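Local coordinates for TetR family transcriptional regulator (Chloroflexus aurantiacus, PDB 3NRG), which probably binds cis-regulatory DNA through a helix-turn-helix domain and regulates transcription, at residues V21-F26 with N105-Q110; V34-I39 with S49-F54. All coordinates share one frame; numbering follows the deposited sequence.

Interaction 1: V21-F26 with N105-Q110; sequences VLLDEF and NPRLAQ
Arg107 lies across Leu23, the two side chains meeting at about a right angle, with one face of the guanidinium laid on the leucine. Leu23 CB sits 3.7 Å above the guanidinium plane, toward its rim, and on that same side Leu23 CD1 comes within 3.5 Å of Arg107 NH2. The chain of Arg107 bends about CG-CD (chi3 -61°), which turns the flat end along helix 12-28 instead of letting it run straight on. Asp24 approaches from the edge of the guanidinium. Its OD1 makes a salt bridge to Arg107 NH1 at 3.5 Å, a long one, and the carboxylate and guanidinium planes stand 61° apart, so the two groups do not pair flat and side by side. NH1 has a further salt bridge, to Asp20, one turn earlier on the same helix, and this is its stronger polar partner. Two carboxylates thus share one arginine. An alanine at Arg107 is likely to leave Asp20 and Asp24 without the positive charge they share, and to uncover the flank of Leu23. The other branch of Leu23 turns to apolar company: CD2 touches Leu108 CD2 at 3.7 Å.

The helix axes here approach to 8.9 Å and cross at 45°, bringing the DNA-binding domain of this TetR-type fold against its C-terminal domain. Leu23 also packs on Ile111 of helix 106-114 and on Leu64 of helix 57-78, while Leu22, on another side of helix 12-28, meets Ile39 of helix 36-43.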
ATOM      1  N   VAL A  21      16.164   4.243  -7.477  1.00 32.54           N
ATOM      2  CA  VAL A  21      16.718   2.983  -7.993  1.00 32.49           C
ATOM      3  C   VAL A  21      16.319   1.819  -7.067  1.00 35.66           C
ATOM      4  O   VAL A  21      15.890   0.768  -7.556  1.00 35.11           O
ATOM      5  CB  VAL A  21      18.261   3.074  -8.199  1.00 37.22           C
ATOM      6  CG1 VAL A  21      18.874   1.697  -8.482  1.00 37.71           C
ATOM      7  CG2 VAL A  21      18.600   4.056  -9.317  1.00 37.37           C
ATOM      8  N   LEU A  22      16.413   2.029  -5.726  1.00 31.74           N
ATOM      9  CA  LEU A  22      16.031   1.021  -4.725  1.00 31.04           C
ATOM     10  C   LEU A  22      14.538   0.683  -4.809  1.00 35.73           C
ATOM     11  O   LEU A  22      14.171  -0.485  -4.673  1.00 36.49           O
ATOM     12  CB  LEU A  22      16.389   1.490  -3.297  1.00 30.54           C
ATOM     13  CG  LEU A  22      17.884   1.623  -2.977  1.00 34.96           C
ATOM     14  CD1 LEU A  22      18.092   2.325  -1.661  1.00 34.52           C
ATOM     15  CD2 LEU A  22      18.570   0.278  -2.961  1.00 37.45           C
ATOM     16  N   LEU A  23      13.678   1.702  -5.048  1.00 30.74           N
ATOM     17  CA  LEU A  23      12.233   1.486  -5.179  1.00 29.49           C
ATOM     18  C   LEU A  23      11.918   0.622  -6.402  1.00 34.11           C
ATOM     19  O   LEU A  23      11.204  -0.372  -6.272  1.00 33.56           O
ATOM     20  CB  LEU A  23      11.466   2.825  -5.246  1.00 28.89           C
ATOM     21  CG  LEU A  23      11.361   3.604  -3.937  1.00 33.19           C
ATOM     22  CD1 LEU A  23      10.782   4.976  -4.169  1.00 33.69           C
ATOM     23  CD2 LEU A  23      10.534   2.857  -2.922  1.00 34.91           C
ATOM     24  N   ASP A  24      12.509   0.960  -7.572  1.00 31.35           N
ATOM     25  CA  ASP A  24      12.323   0.195  -8.808  1.00 31.77           C
ATOM     26  C   ASP A  24      12.763  -1.261  -8.647  1.00 37.22           C
ATOM     27  O   ASP A  24      11.996  -2.161  -8.972  1.00 37.37           O
ATOM     28  CB  ASP A  24      13.074   0.854  -9.982  1.00 34.59           C
ATOM     29  CG  ASP A  24      12.354   2.033 -10.610  1.00 44.79           C
ATOM     30  OD1 ASP A  24      11.103   1.989 -10.694  1.00 43.93           O
ATOM     31  OD2 ASP A  24      13.041   2.945 -11.119  1.00 52.42           O
ATOM     32  N   GLU A  25      13.975  -1.490  -8.091  1.00 34.18           N
ATOM     33  CA  GLU A  25      14.539  -2.830  -7.887  1.00 34.53           C
ATOM     34  C   GLU A  25      13.682  -3.713  -6.955  1.00 38.65           C
ATOM     35  O   GLU A  25      13.441  -4.878  -7.269  1.00 38.35           O
ATOM     36  CB  GLU A  25      15.995  -2.731  -7.372  1.00 36.35           C
ATOM     37  CG  GLU A  25      16.714  -4.069  -7.244  1.00 43.68           C
ATOM     38  CD  GLU A  25      17.075  -4.777  -8.540  1.00 55.54           C
ATOM     39  OE1 GLU A  25      17.044  -4.125  -9.611  1.00 52.66           O
ATOM     40  OE2 GLU A  25      17.437  -5.975  -8.475  1.00 35.64           O
ATOM     41  N   PHE A  26      13.242  -3.166  -5.813  1.00 35.67           N
ATOM     42  CA  PHE A  26      12.442  -3.926  -4.853  1.00 35.85           C
ATOM     43  C   PHE A  26      10.966  -4.114  -5.277  1.00 42.25           C
ATOM     44  O   PHE A  26      10.319  -5.055  -4.814  1.00 42.78           O
ATOM     45  CB  PHE A  26      12.551  -3.335  -3.439  1.00 36.91           C
ATOM     46  CG  PHE A  26      13.789  -3.770  -2.688  1.00 39.13           C
ATOM     47  CD1 PHE A  26      14.917  -2.958  -2.641  1.00 42.32           C
ATOM     48  CD2 PHE A  26      13.830  -4.994  -2.030  1.00 41.69           C
ATOM     49  CE1 PHE A  26      16.054  -3.351  -1.930  1.00 43.83           C
ATOM     50  CE2 PHE A  26      14.980  -5.398  -1.343  1.00 45.29           C
ATOM     51  CZ  PHE A  26      16.080  -4.569  -1.292  1.00 43.62           C
ATOM     52  N   ASN A 105       2.014   6.640  -5.126  1.00 28.45           N
ATOM     53  CA  ASN A 105       3.227   5.949  -4.666  1.00 27.20           C
ATOM     54  C   ASN A 105       3.199   4.486  -5.135  1.00 28.99           C
ATOM     55  O   ASN A 105       3.109   3.576  -4.306  1.00 28.45           O
ATOM     56  CB  ASN A 105       3.355   6.044  -3.137  1.00 26.71           C
ATOM     57  CG  ASN A 105       3.479   7.463  -2.640  1.00 59.45           C
ATOM     58  OD1 ASN A 105       2.498   8.086  -2.220  1.00 56.56           O
ATOM     59  ND2 ASN A 105       4.687   8.022  -2.714  1.00 53.34           N
ATOM     60  N   PRO A 106       3.244   4.233  -6.475  1.00 24.39           N
ATOM     61  CA  PRO A 106       3.080   2.850  -6.962  1.00 24.30           C
ATOM     62  C   PRO A 106       4.166   1.874  -6.545  1.00 31.09           C
ATOM     63  O   PRO A 106       3.864   0.706  -6.307  1.00 31.95           O
ATOM     64  CB  PRO A 106       2.997   3.011  -8.487  1.00 26.23           C
ATOM     65  CG  PRO A 106       3.632   4.322  -8.770  1.00 30.67           C
ATOM     66  CD  PRO A 106       3.326   5.192  -7.597  1.00 25.66           C
ATOM     67  N   ARG A 107       5.425   2.333  -6.459  1.00 28.35           N
ATOM     68  CA  ARG A 107       6.543   1.462  -6.093  1.00 27.92           C
ATOM     69  C   ARG A 107       6.522   1.105  -4.613  1.00 31.62           C
ATOM     70  O   ARG A 107       6.658  -0.068  -4.272  1.00 31.57           O
ATOM     71  CB  ARG A 107       7.885   2.071  -6.525  1.00 27.05           C
ATOM     72  CG  ARG A 107       7.949   2.329  -8.031  1.00 31.08           C
ATOM     73  CD  ARG A 107       9.183   3.095  -8.443  1.00 38.66           C
ATOM     74  NE  ARG A 107       9.252   4.417  -7.824  1.00 40.04           N
ATOM     75  CZ  ARG A 107      10.278   5.249  -7.970  1.00 57.53           C
ATOM     76  NH1 ARG A 107      11.312   4.912  -8.732  1.00 50.49           N
ATOM     77  NH2 ARG A 107      10.278   6.425  -7.359  1.00 44.71           N
ATOM     78  N   LEU A 108       6.254   2.090  -3.738  1.00 28.75           N
ATOM     79  CA  LEU A 108       6.128   1.839  -2.294  1.00 28.90           C
ATOM     80  C   LEU A 108       4.971   0.886  -2.019  1.00 32.27           C
ATOM     81  O   LEU A 108       5.120  -0.058  -1.234  1.00 31.25           O
ATOM     82  CB  LEU A 108       5.916   3.162  -1.522  1.00 29.21           C
ATOM     83  CG  LEU A 108       7.183   3.985  -1.235  1.00 33.95           C
ATOM     84  CD1 LEU A 108       6.826   5.373  -0.753  1.00 34.00           C
ATOM     85  CD2 LEU A 108       8.075   3.288  -0.212  1.00 35.73           C
ATOM     86  N   ALA A 109       3.826   1.110  -2.710  1.00 29.04           N
ATOM     87  CA  ALA A 109       2.627   0.279  -2.583  1.00 28.20           C
ATOM     88  C   ALA A 109       2.881  -1.149  -3.048  1.00 31.37           C
ATOM     89  O   ALA A 109       2.408  -2.091  -2.404  1.00 30.54           O
ATOM     90  CB  ALA A 109       1.484   0.887  -3.376  1.00 28.76           C
ATOM     91  N   GLN A 110       3.638  -1.313  -4.164  1.00 28.06           N
ATOM     92  CA  GLN A 110       3.963  -2.628  -4.727  1.00 28.46           C
ATOM     93  C   GLN A 110       4.881  -3.423  -3.786  1.00 34.21           C
ATOM     94  O   GLN A 110       4.684  -4.629  -3.614  1.00 34.18           O
ATOM     95  CB  GLN A 110       4.584  -2.481  -6.135  1.00 30.12           C
ATOM     96  CG  GLN A 110       4.880  -3.814  -6.858  1.00 48.96           C
ATOM     97  CD  GLN A 110       3.651  -4.679  -7.098  1.00 76.80           C
ATOM     98  OE1 GLN A 110       3.713  -5.906  -7.019  1.00 73.75           O
ATOM     99  NE2 GLN A 110       2.520  -4.061  -7.438  1.00 72.95           N
TER

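Interaction 2: V34-I39 with S49-F54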
ATOM      1  N   VAL A  34      16.450  -9.782  -5.882  1.00 44.37           N
ATOM      2  CA  VAL A  34      17.021  -8.429  -5.837  1.00 42.35           C
ATOM      3  C   VAL A  34      18.549  -8.488  -6.005  1.00 45.64           C
ATOM      4  O   VAL A  34      19.221  -9.246  -5.295  1.00 45.65           O
ATOM      5  CB  VAL A  34      16.595  -7.666  -4.545  1.00 44.99           C
ATOM      6  CG1 VAL A  34      17.412  -6.386  -4.352  1.00 44.38           C
ATOM      7  CG2 VAL A  34      15.096  -7.354  -4.562  1.00 43.54           C
ATOM      8  N   SER A  35      19.086  -7.711  -6.974  1.00 40.73           N
ATOM      9  CA  SER A  35      20.519  -7.674  -7.277  1.00 40.35           C
ATOM     10  C   SER A  35      21.172  -6.383  -6.784  1.00 41.82           C
ATOM     11  O   SER A  35      20.806  -5.293  -7.232  1.00 40.33           O
ATOM     12  CB  SER A  35      20.754  -7.851  -8.775  1.00 44.14           C
ATOM     13  OG  SER A  35      22.125  -7.713  -9.112  1.00 55.42           O
ATOM     14  N   ILE A  36      22.151  -6.511  -5.868  1.00 38.51           N
ATOM     15  CA  ILE A  36      22.909  -5.379  -5.311  1.00 37.66           C
ATOM     16  C   ILE A  36      23.767  -4.701  -6.401  1.00 41.20           C
ATOM     17  O   ILE A  36      23.862  -3.474  -6.433  1.00 40.52           O
ATOM     18  CB  ILE A  36      23.766  -5.841  -4.084  1.00 41.21           C
ATOM     19  CG1 ILE A  36      22.879  -6.473  -2.955  1.00 40.56           C
ATOM     20  CG2 ILE A  36      24.661  -4.712  -3.545  1.00 41.61           C
ATOM     21  CD1 ILE A  36      21.787  -5.562  -2.355  1.00 43.13           C
ATOM     22  N   ASN A  37      24.357  -5.502  -7.308  1.00 38.50           N
ATOM     23  CA  ASN A  37      25.172  -4.983  -8.414  1.00 38.89           C
ATOM     24  C   ASN A  37      24.333  -4.210  -9.432  1.00 41.70           C
ATOM     25  O   ASN A  37      24.820  -3.233 -10.006  1.00 41.32           O
ATOM     26  CB  ASN A  37      25.954  -6.106  -9.094  1.00 40.23           C
ATOM     27  CG  ASN A  37      27.092  -6.652  -8.261  1.00 60.55           C
ATOM     28  OD1 ASN A  37      27.708  -5.945  -7.444  1.00 57.35           O
ATOM     29  ND2 ASN A  37      27.449  -7.894  -8.506  1.00 52.45           N
ATOM     30  N   ARG A  38      23.056  -4.629  -9.638  1.00 37.10           N
ATOM     31  CA  ARG A  38      22.130  -3.925 -10.532  1.00 35.84           C
ATOM     32  C   ARG A  38      21.775  -2.550  -9.927  1.00 38.05           C
ATOM     33  O   ARG A  38      21.663  -1.566 -10.661  1.00 38.03           O
ATOM     34  CB  ARG A  38      20.862  -4.776 -10.797  1.00 34.55           C
ATOM     35  CG  ARG A  38      19.869  -4.140 -11.780  1.00 42.01           C
ATOM     36  CD  ARG A  38      18.960  -5.160 -12.460  1.00 52.11           C
ATOM     37  NE  ARG A  38      18.145  -5.923 -11.509  1.00 59.34           N
ATOM     38  CZ  ARG A  38      18.207  -7.246 -11.376  1.00 76.95           C
ATOM     39  NH1 ARG A  38      19.027  -7.960 -12.138  1.00 71.79           N
ATOM     40  NH2 ARG A  38      17.436  -7.866 -10.491  1.00 57.39           N
ATOM     41  N   ILE A  39      21.685  -2.477  -8.578  1.00 32.79           N
ATOM     42  CA  ILE A  39      21.423  -1.232  -7.858  1.00 31.21           C
ATOM     43  C   ILE A  39      22.563  -0.240  -8.078  1.00 37.56           C
ATOM     44  O   ILE A  39      22.313   0.875  -8.526  1.00 36.64           O
ATOM     45  CB  ILE A  39      21.153  -1.499  -6.348  1.00 33.04           C
ATOM     46  CG1 ILE A  39      19.792  -2.215  -6.149  1.00 31.59           C
ATOM     47  CG2 ILE A  39      21.226  -0.188  -5.523  1.00 33.10           C
ATOM     48  CD1 ILE A  39      19.606  -2.871  -4.776  1.00 33.35           C
ATOM     49  N   SER A  49      29.804  -0.354  -3.051  1.00 35.45           N
ATOM     50  CA  SER A  49      29.540   0.832  -2.230  1.00 34.34           C
ATOM     51  C   SER A  49      28.164   0.810  -1.540  1.00 36.61           C
ATOM     52  O   SER A  49      27.905   1.650  -0.672  1.00 35.70           O
ATOM     53  CB  SER A  49      29.713   2.108  -3.050  1.00 37.26           C
ATOM     54  OG  SER A  49      28.695   2.242  -4.027  1.00 46.33           O
ATOM     55  N   PHE A  50      27.294  -0.165  -1.905  1.00 31.48           N
ATOM     56  CA  PHE A  50      25.962  -0.327  -1.301  1.00 29.77           C
ATOM     57  C   PHE A  50      26.062  -0.533   0.217  1.00 35.39           C
ATOM     58  O   PHE A  50      25.228  -0.025   0.967  1.00 34.86           O
ATOM     59  CB  PHE A  50      25.218  -1.517  -1.951  1.00 30.26           C
ATOM     60  CG  PHE A  50      23.905  -1.895  -1.305  1.00 29.67           C
ATOM     61  CD1 PHE A  50      22.710  -1.335  -1.740  1.00 30.79           C
ATOM     62  CD2 PHE A  50      23.858  -2.854  -0.292  1.00 31.65           C
ATOM     63  CE1 PHE A  50      21.491  -1.696  -1.149  1.00 30.33           C
ATOM     64  CE2 PHE A  50      22.641  -3.206   0.306  1.00 33.14           C
ATOM     65  CZ  PHE A  50      21.465  -2.630  -0.130  1.00 29.75           C
ATOM     66  N   TYR A  51      27.080  -1.278   0.660  1.00 33.70           N
ATOM     67  CA  TYR A  51      27.283  -1.618   2.066  1.00 34.42           C
ATOM     68  C   TYR A  51      27.788  -0.447   2.922  1.00 40.67           C
ATOM     69  O   TYR A  51      27.840  -0.559   4.153  1.00 40.20           O
ATOM     70  CB  TYR A  51      28.170  -2.859   2.193  1.00 35.99           C
ATOM     71  CG  TYR A  51      27.622  -4.037   1.418  1.00 35.97           C
ATOM     72  CD1 TYR A  51      26.570  -4.800   1.921  1.00 36.59           C
ATOM     73  CD2 TYR A  51      28.108  -4.350   0.150  1.00 36.83           C
ATOM     74  CE1 TYR A  51      26.040  -5.867   1.200  1.00 36.22           C
ATOM     75  CE2 TYR A  51      27.589  -5.417  -0.579  1.00 37.49           C
ATOM     76  CZ  TYR A  51      26.554  -6.176  -0.049  1.00 42.60           C
ATOM     77  OH  TYR A  51      26.035  -7.232  -0.759  1.00 42.68           O
ATOM     78  N   GLN A  52      28.072   0.701   2.279  1.00 38.45           N
ATOM     79  CA  GLN A  52      28.440   1.928   2.978  1.00 39.08           C
ATOM     80  C   GLN A  52      27.173   2.713   3.352  1.00 43.53           C
ATOM     81  O   GLN A  52      27.246   3.661   4.134  1.00 44.08           O
ATOM     82  CB  GLN A  52      29.361   2.790   2.108  1.00 41.07           C
ATOM     83  CG  GLN A  52      30.778   2.243   2.005  1.00 63.78           C
ATOM     84  CD  GLN A  52      31.682   3.150   1.208  1.00 85.19           C
ATOM     85  OE1 GLN A  52      31.727   4.368   1.415  1.00 84.54           O
ATOM     86  NE2 GLN A  52      32.466   2.569   0.321  1.00 74.71           N
ATOM     87  N   TYR A  53      26.005   2.300   2.794  1.00 38.97           N
ATOM     88  CA  TYR A  53      24.718   2.944   3.045  1.00 37.85           C
ATOM     89  C   TYR A  53      23.787   2.045   3.860  1.00 41.74           C
ATOM     90  O   TYR A  53      23.017   2.542   4.682  1.00 41.15           O
ATOM     91  CB  TYR A  53      24.055   3.361   1.723  1.00 38.05           C
ATOM     92  CG  TYR A  53      24.978   4.136   0.809  1.00 40.16           C
ATOM     93  CD1 TYR A  53      25.501   5.367   1.192  1.00 42.72           C
ATOM     94  CD2 TYR A  53      25.304   3.655  -0.453  1.00 41.01           C
ATOM     95  CE1 TYR A  53      26.360   6.081   0.358  1.00 44.28           C
ATOM     96  CE2 TYR A  53      26.149   4.367  -1.305  1.00 42.53           C
ATOM     97  CZ  TYR A  53      26.674   5.583  -0.895  1.00 49.96           C
ATOM     98  OH  TYR A  53      27.512   6.288  -1.725  1.00 51.48           O
ATOM     99  N   PHE A  54      23.858   0.720   3.630  1.00 38.82           N
ATOM    100  CA  PHE A  54      23.046  -0.270   4.348  1.00 38.56           C
ATOM    101  C   PHE A  54      23.923  -1.470   4.724  1.00 45.18           C
ATOM    102  O   PHE A  54      24.652  -1.977   3.875  1.00 45.68           O
ATOM    103  CB  PHE A  54      21.847  -0.728   3.484  1.00 38.91           C
ATOM    104  CG  PHE A  54      20.965   0.395   2.988  1.00 39.32           C
ATOM    105  CD1 PHE A  54      19.927   0.886   3.773  1.00 41.57           C
ATOM    106  CD2 PHE A  54      21.174   0.965   1.736  1.00 40.74           C
ATOM    107  CE1 PHE A  54      19.115   1.925   3.314  1.00 41.24           C
ATOM    108  CE2 PHE A  54      20.365   2.011   1.282  1.00 42.67           C
ATOM    109  CZ  PHE A  54      19.338   2.478   2.071  1.00 40.00           C
TER
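Ile36 carries most of this contact, reaching to Phe50 and Tyr51 from the first turn of helix 36-43, which Ser35 N-caps, its OG accepting from Arg38 N at 3.3 Å. Ile36 crosses Phe50 at about a right angle and uses both its branches. CD1 stands over one face of the Phe50 ring, 3.8 Å from the centroid and 18° off the ring normal, a CH-pi contact. With CG1 beside the backbone N (chi1 -58°), CG2 is left anti to that N and points at the root of the ring, 3.6 Å from Phe50 CB. Phe50 meets it with CG anti to the backbone N (chi1 173°), which carries the ring out toward the helix. Tyr51 comes in across Ile36, its OH 3.9 Å from Ile36 CG1. One turn on, Ile39 adds its CG2 at 4.2 Å from Phe50 CD1, and its side chain also rests on Leu22 of helix 12-28.

Both segments belong to the predicted helix-turn-helix motif, so this contact sets its first helix against the 3-10 segment 50-52 near its C-terminal end. No hydrogen bond or salt bridge links the two; the hold is apolar, consistent with the spacing within the motif being kept by the fit of Ile36 and Ile39 against Phe50, with one methyl over its ring face.

Overall arrangement
Both contacts are partly buried, but they lie at different distances from the centre of the chain, interaction 1 about 11 Å and interaction 2 about 24 Å, their own centres 15 Å apart. Interaction 2 includes the exposed Tyr51, whereas no touching residue of interaction 1 is exposed. Interaction 1 joins the DNA-binding domain to the C-terminal domain and mixes leucine packing with charge; interaction 2 stays within the helix-turn-helix and relies on apolar packing and a CH-pi contact, with no charged pair across it. Helix 12-28 connects them: Glu25 OE2 makes a 2.8 Å salt bridge to Arg38 NH2 and probably a hydrogen bond to Ser35 N, while Val21 packs on the Ile39 backbone.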